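Long-range contacts in ABC transporter sugar binding protein (Xanthomonas axonopodis pv. citri, PDB 3UOR), which probably binds maltose or related sugars in the periplasm as the solute-binding component of an ABC transporter: residues Val374-Arg379 / Glu411-Arg416; Ala69-Leu74 / Asn91-Glu96. All blocks are in the same frame, centred on the assembly; numbering follows the deposited sequence.

Contact 1 of 2, residues Val374-Arg379 / Glu411-Arg416; sequences VLEWER and EILAKR
Glu-376 meets Leu-413 and Ile-412 because its chain bends at chi2 (-76°), with chi1 at 38°, so that CB and CG lie along Ile-412 and Leu-413. Both segments belong to the helical C-terminal part of this periplasmic binding protein. Glu-376 is the N-cap residue of helix 377-394, and Leu-413 is the N-cap residue of helix 414-422, just where helix 398-412 gives out. Glu-376 CG lies 3.3 Å from Leu-413 CD2, and its CB lies 3.5 Å from Ile-412 CG2. The same Ile-412 methyl also sits over one face of the Arg-379 guanidinium, with CG2 3.8 Å from NH1. Ile-412 and Leu-413 both reach Ile-380, one turn into helix 377-394.

The carboxylate is linked to the other segment through water 1. This water donates to Glu-376 OE1 and to Ile-412 O, and accepts from Arg-416 N at 2.8 Å. It therefore ties the glutamate to the backbone at the junction of two helices. Water 2 accepts from Arg-416 NH1 at 3.0 Å and lies in the guanidinium plane. Its link on to Glu-376 OE2 is doubtful, because the distance is too short. The opposite charges do not touch directly. Arg-416 also donates from NH2 to His-212 O. Val-374 packs across the flat side of this guanidinium, with its CG1 over the centre of the face, 3.7 Å from Arg-416 CZ.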
loop_
_atom_site.group_PDB
_atom_site.type_symbol
_atom_site.label_atom_id
_atom_site.label_comp_id
_atom_site.label_asym_id
_atom_site.label_seq_id
_atom_site.Cartn_x
_atom_site.Cartn_y
_atom_site.Cartn_z
ATOM N N VAL A 374 12.638 -7.212 4.263
ATOM C CA VAL A 374 14.034 -7.111 3.859
ATOM C C VAL A 374 14.287 -5.823 3.103
ATOM O O VAL A 374 13.466 -5.333 2.328
ATOM C CB VAL A 374 14.462 -8.298 3.002
ATOM C CG1 VAL A 374 14.303 -9.585 3.800
ATOM C CG2 VAL A 374 13.636 -8.358 1.705
ATOM N N LEU A 375 15.444 -5.261 3.377
ATOM C CA LEU A 375 15.945 -4.068 2.730
ATOM C C LEU A 375 15.828 -4.159 1.188
ATOM O O LEU A 375 15.496 -3.180 0.518
ATOM C CB LEU A 375 17.395 -3.931 3.187
ATOM C CG LEU A 375 18.321 -2.858 2.731
ATOM C CD1 LEU A 375 19.391 -2.754 3.798
ATOM C CD2 LEU A 375 18.883 -3.274 1.393
ATOM N N GLU A 376 16.042 -5.344 0.628
ATOM C CA GLU A 376 16.014 -5.484 -0.832
ATOM C C GLU A 376 14.633 -5.753 -1.446
ATOM O O GLU A 376 14.514 -6.056 -2.647
ATOM C CB GLU A 376 17.076 -6.480 -1.315
ATOM C CG GLU A 376 17.298 -7.687 -0.441
ATOM C CD GLU A 376 18.102 -7.414 0.845
ATOM O OE1 GLU A 376 19.338 -7.224 0.810
ATOM O OE2 GLU A 376 17.484 -7.445 1.917
ATOM N N TRP A 377 13.588 -5.599 -0.636
ATOM C CA TRP A 377 12.224 -5.857 -1.106
ATOM C C TRP A 377 11.824 -5.054 -2.357
ATOM O O TRP A 377 11.228 -5.596 -3.271
ATOM C CB TRP A 377 11.165 -5.671 0.004
ATOM C CG TRP A 377 9.832 -6.043 -0.521
ATOM C CD1 TRP A 377 8.794 -5.200 -0.823
ATOM C CD2 TRP A 377 9.414 -7.355 -0.916
ATOM N NE1 TRP A 377 7.743 -5.925 -1.335
ATOM C CE2 TRP A 377 8.111 -7.247 -1.416
ATOM C CE3 TRP A 377 10.014 -8.617 -0.864
ATOM C CZ2 TRP A 377 7.393 -8.354 -1.863
ATOM C CZ3 TRP A 377 9.317 -9.698 -1.302
ATOM C CH2 TRP A 377 8.012 -9.572 -1.799
ATOM N N GLU A 378 12.138 -3.773 -2.412
ATOM C CA GLU A 378 11.748 -3.003 -3.590
ATOM C C GLU A 378 12.392 -3.524 -4.873
ATOM O O GLU A 378 11.726 -3.615 -5.894
ATOM C CB GLU A 378 12.050 -1.519 -3.416
ATOM C CG GLU A 378 10.974 -0.796 -2.618
ATOM C CD GLU A 378 11.092 0.721 -2.708
ATOM O OE1 GLU A 378 12.099 1.281 -2.216
ATOM O OE2 GLU A 378 10.171 1.352 -3.273
ATOM N N ARG A 379 13.676 -3.870 -4.824
ATOM C CA ARG A 379 14.339 -4.483 -5.972
ATOM C C ARG A 379 13.621 -5.778 -6.361
ATOM O O ARG A 379 13.350 -6.037 -7.523
ATOM C CB ARG A 379 15.801 -4.791 -5.650
ATOM C CG ARG A 379 16.691 -3.555 -5.547
ATOM C CD ARG A 379 18.003 -3.858 -4.813
ATOM N NE ARG A 379 18.970 -4.562 -5.656
ATOM C CZ ARG A 379 20.007 -5.251 -5.181
ATOM N NH1 ARG A 379 20.190 -5.334 -3.864
ATOM N NH2 ARG A 379 20.855 -5.863 -6.019
ATOM N N GLU A 411 20.159 -13.814 -6.351
ATOM C CA GLU A 411 21.292 -12.893 -6.532
ATOM C C GLU A 411 21.112 -11.624 -5.718
ATOM O O GLU A 411 22.025 -11.187 -5.000
ATOM C CB GLU A 411 21.497 -12.551 -8.017
ATOM C CG GLU A 411 21.689 -13.787 -8.840
ATOM C CD GLU A 411 21.766 -13.508 -10.327
ATOM O OE1 GLU A 411 21.376 -12.389 -10.736
ATOM O OE2 GLU A 411 22.209 -14.424 -11.071
ATOM N N ILE A 412 19.931 -11.023 -5.814
ATOM C CA ILE A 412 19.647 -9.821 -5.018
ATOM C C ILE A 412 19.906 -10.060 -3.518
ATOM O O ILE A 412 20.478 -9.210 -2.818
ATOM C CB ILE A 412 18.206 -9.328 -5.274
ATOM C CG1 ILE A 412 18.096 -8.778 -6.701
ATOM C CG2 ILE A 412 17.814 -8.285 -4.250
ATOM C CD1 ILE A 412 16.700 -8.620 -7.197
ATOM N N LEU A 413 19.543 -11.243 -3.038
ATOM C CA LEU A 413 19.662 -11.557 -1.611
ATOM C C LEU A 413 21.035 -12.096 -1.234
ATOM O O LEU A 413 21.245 -12.502 -0.093
ATOM C CB LEU A 413 18.583 -12.571 -1.201
ATOM C CG LEU A 413 17.131 -12.064 -1.276
ATOM C CD1 LEU A 413 16.124 -13.195 -1.089
ATOM C CD2 LEU A 413 16.910 -10.979 -0.240
ATOM N N ALA A 414 21.974 -12.105 -2.178
ATOM C CA ALA A 414 23.255 -12.750 -1.927
ATOM C C ALA A 414 24.005 -12.147 -0.756
ATOM O O ALA A 414 24.620 -12.874 0.008
ATOM C CB ALA A 414 24.151 -12.720 -3.184
ATOM N N LYS A 415 24.021 -10.820 -0.638
ATOM C CA LYS A 415 24.776 -10.201 0.457
ATOM C C LYS A 415 24.118 -10.536 1.806
ATOM O O LYS A 415 24.782 -10.949 2.760
ATOM C CB LYS A 415 24.842 -8.696 0.274
ATOM C CG LYS A 415 25.581 -7.978 1.381
ATOM C CD LYS A 415 25.578 -6.484 1.094
ATOM C CE LYS A 415 26.375 -5.713 2.125
ATOM N NZ LYS A 415 26.532 -4.273 1.734
ATOM N N ARG A 416 22.801 -10.370 1.865
ATOM C CA ARG A 416 22.039 -10.745 3.059
ATOM C C ARG A 416 22.330 -12.196 3.450
ATOM O O ARG A 416 22.689 -12.475 4.582
ATOM C CB ARG A 416 20.535 -10.572 2.813
ATOM C CG ARG A 416 19.653 -11.120 3.953
ATOM C CD ARG A 416 18.163 -11.082 3.598
ATOM N NE ARG A 416 17.388 -11.739 4.645
ATOM C CZ ARG A 416 17.003 -11.136 5.766
ATOM N NH1 ARG A 416 17.300 -9.863 5.972
ATOM N NH2 ARG A 416 16.315 -11.803 6.677
HETATM O O HOH W 1 21.477 -8.923 -0.184
HETATM O O HOH W 2 18.412 -7.706 4.156
#

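Contact 2 of 2, residues Ala69-Leu74 / Asn91-Glu96; sequences AAHEKL and NTWLPE
His-71 and Trp-93 form a T-shaped pair. The edge of the imidazole points at the face of the indole six-membered ring, with centroids 5.1 Å apart and planes at 89°. His-71 CD2 stands over the indole, 4.0 Å from Trp-93 CD2. His-71 CB lies over the same six-membered ring in a CH-pi contact, 4.3 Å from its centroid. From NE2, next to CD2 in the ring, the imidazole of His-71 donates to Glu-96 OE1 at 3.0 Å. The bond is somewhat bent, with an N-H...O angle of 149°. The donor lies well above the carboxylate plane, while OE1 stays close to the imidazole plane. Ala-70 CB meets the rim of the indole in plane, 4.0 Å from Trp-93 CH2.

Further out, torsions and neighbours hold these groups. Glu-96 is extended, with CG anti to the backbone N (chi1 179°), and this carries its carboxylate across to helix 67-79. Trp-93 also touches Met-67, and its NE1 makes a weak hydrogen bond to Glu-378 OE1. Leu-74, its CD1 4.5 Å from Trp-93 CZ3, also packs on Cys-87 and Leu-89 of strand 86-90. The contact thus joins helices 67-79 and 94-99 of the alpha/beta lobe, which precede and follow that strand in sequence and both pack on Leu-89.

With NE2 donating to a carboxylate, the imidazole would probably be stabilised if protonated, and its rotation is limited by both the bond and the indole face.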
loop_
_atom_site.group_PDB
_atom_site.type_symbol
_atom_site.label_atom_id
_atom_site.label_comp_id
_atom_site.label_asym_id
_atom_site.label_seq_id
_atom_site.Cartn_x
_atom_site.Cartn_y
_atom_site.Cartn_z
ATOM N N ALA A 69 13.399 12.093 -4.251
ATOM C CA ALA A 69 14.674 12.549 -3.700
ATOM C C ALA A 69 14.790 12.245 -2.215
ATOM O O ALA A 69 15.829 12.484 -1.599
ATOM C CB ALA A 69 14.829 14.029 -3.925
ATOM N N ALA A 70 13.717 11.724 -1.639
ATOM C CA ALA A 70 13.641 11.541 -0.200
ATOM C C ALA A 70 14.644 10.516 0.309
ATOM O O ALA A 70 15.310 10.743 1.318
ATOM C CB ALA A 70 12.247 11.147 0.195
ATOM N N HIS A 71 14.750 9.387 -0.382
ATOM C CA HIS A 71 15.652 8.328 0.055
ATOM C C HIS A 71 17.126 8.745 0.038
ATOM O O HIS A 71 17.897 8.343 0.904
ATOM C CB HIS A 71 15.464 7.061 -0.774
ATOM C CG HIS A 71 16.059 5.847 -0.138
ATOM N ND1 HIS A 71 17.407 5.563 -0.194
ATOM C CD2 HIS A 71 15.494 4.854 0.590
ATOM C CE1 HIS A 71 17.645 4.440 0.463
ATOM N NE2 HIS A 71 16.500 3.992 0.948
ATOM N N GLU A 72 17.515 9.544 -0.949
ATOM C CA GLU A 72 18.876 10.064 -1.000
ATOM C C GLU A 72 19.087 11.121 0.061
ATOM O O GLU A 72 20.100 11.117 0.762
ATOM C CB GLU A 72 19.184 10.679 -2.360
ATOM C CG GLU A 72 19.689 9.704 -3.396
ATOM C CD GLU A 72 20.180 10.410 -4.646
ATOM O OE1 GLU A 72 20.997 11.350 -4.513
ATOM O OE2 GLU A 72 19.745 10.027 -5.755
ATOM N N LYS A 73 18.144 12.050 0.168
ATOM C CA LYS A 73 18.312 13.135 1.120
ATOM C C LYS A 73 18.505 12.578 2.536
ATOM O O LYS A 73 19.243 13.149 3.342
ATOM C CB LYS A 73 17.136 14.114 1.056
ATOM C CG LYS A 73 17.257 15.266 2.046
ATOM C CD LYS A 73 16.435 16.476 1.636
ATOM C CE LYS A 73 16.936 17.726 2.355
ATOM N NZ LYS A 73 16.290 18.982 1.877
ATOM N N LEU A 74 17.860 11.448 2.817
ATOM C CA LEU A 74 17.892 10.843 4.146
ATOM C C LEU A 74 19.199 10.116 4.412
ATOM O O LEU A 74 19.851 10.372 5.420
ATOM C CB LEU A 74 16.714 9.894 4.337
ATOM C CG LEU A 74 15.401 10.570 4.743
ATOM C CD1 LEU A 74 14.237 9.596 4.608
ATOM C CD2 LEU A 74 15.483 11.144 6.159
ATOM N N ASN A 91 6.532 2.643 4.398
ATOM C CA ASN A 91 6.765 1.562 5.341
ATOM C C ASN A 91 7.646 0.406 4.840
ATOM O O ASN A 91 8.005 -0.463 5.617
ATOM C CB ASN A 91 5.473 1.113 6.038
ATOM C CG ASN A 91 4.454 0.626 5.081
ATOM O OD1 ASN A 91 4.792 0.294 3.950
ATOM N ND2 ASN A 91 3.184 0.581 5.509
ATOM N N THR A 92 8.020 0.401 3.561
ATOM C CA THR A 92 8.969 -0.607 3.085
ATOM C C THR A 92 10.408 -0.111 3.273
ATOM O O THR A 92 11.362 -0.870 3.124
ATOM C CB THR A 92 8.728 -1.041 1.609
ATOM O OG1 THR A 92 8.719 0.103 0.768
ATOM C CG2 THR A 92 7.402 -1.761 1.462
ATOM N N TRP A 93 10.546 1.165 3.618
ATOM C CA TRP A 93 11.840 1.751 3.943
ATOM C C TRP A 93 12.281 1.467 5.377
ATOM O O TRP A 93 13.453 1.584 5.688
ATOM C CB TRP A 93 11.812 3.266 3.736
ATOM C CG TRP A 93 11.649 3.669 2.321
ATOM C CD1 TRP A 93 11.421 2.847 1.258
ATOM C CD2 TRP A 93 11.700 5.000 1.797
ATOM N NE1 TRP A 93 11.325 3.583 0.106
ATOM C CE2 TRP A 93 11.495 4.907 0.409
ATOM C CE3 TRP A 93 11.901 6.255 2.364
ATOM C CZ2 TRP A 93 11.485 6.019 -0.414
ATOM C CZ3 TRP A 93 11.889 7.355 1.549
ATOM C CH2 TRP A 93 11.688 7.233 0.173
ATOM N N LEU A 94 11.349 1.118 6.257
ATOM C CA LEU A 94 11.681 0.906 7.675
ATOM C C LEU A 94 12.825 -0.081 7.911
ATOM O O LEU A 94 13.734 0.216 8.685
ATOM C CB LEU A 94 10.456 0.435 8.457
ATOM C CG LEU A 94 9.836 1.369 9.482
ATOM C CD1 LEU A 94 9.574 2.722 8.866
ATOM C CD2 LEU A 94 8.554 0.757 9.990
ATOM N N PRO A 95 12.773 -1.271 7.273
ATOM C CA PRO A 95 13.799 -2.274 7.577
ATOM C C PRO A 95 15.194 -1.734 7.317
ATOM O O PRO A 95 16.110 -2.008 8.078
ATOM C CB PRO A 95 13.471 -3.405 6.608
ATOM C CG PRO A 95 12.012 -3.306 6.422
ATOM C CD PRO A 95 11.741 -1.820 6.376
ATOM N N GLU A 96 15.347 -0.945 6.265
ATOM C CA GLU A 96 16.639 -0.359 5.964
ATOM C C GLU A 96 17.090 0.626 7.034
ATOM O O GLU A 96 18.204 0.515 7.551
ATOM C CB GLU A 96 16.640 0.318 4.594
ATOM C CG GLU A 96 17.993 0.957 4.269
ATOM C CD GLU A 96 18.090 1.437 2.835
ATOM O OE1 GLU A 96 17.105 1.267 2.080
ATOM O OE2 GLU A 96 19.152 1.979 2.461
#

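Neither contact is fully buried. The centre of contact 1 is about 20 Å from the centre of the chain, and the centre of contact 2 is about 15 Å from the centre of the chain. Contact 2 holds helices of the alpha/beta lobe. Contact 1 holds helices of the C-terminal part, so no helix is shared. Their chemistry differs accordingly. Contact 2 relies on an aromatic pair and a direct His-carboxylate bond. Contact 1 relies on aliphatic packing, methyl groups over guanidinium faces and a water-mediated link to the backbone. The two contacts touch. Leu-375 reaches Glu-96 and Pro-95, and Glu-378 reaches Thr-92, which sets the turn before helix 377-394 and its first residues against segment 91-96.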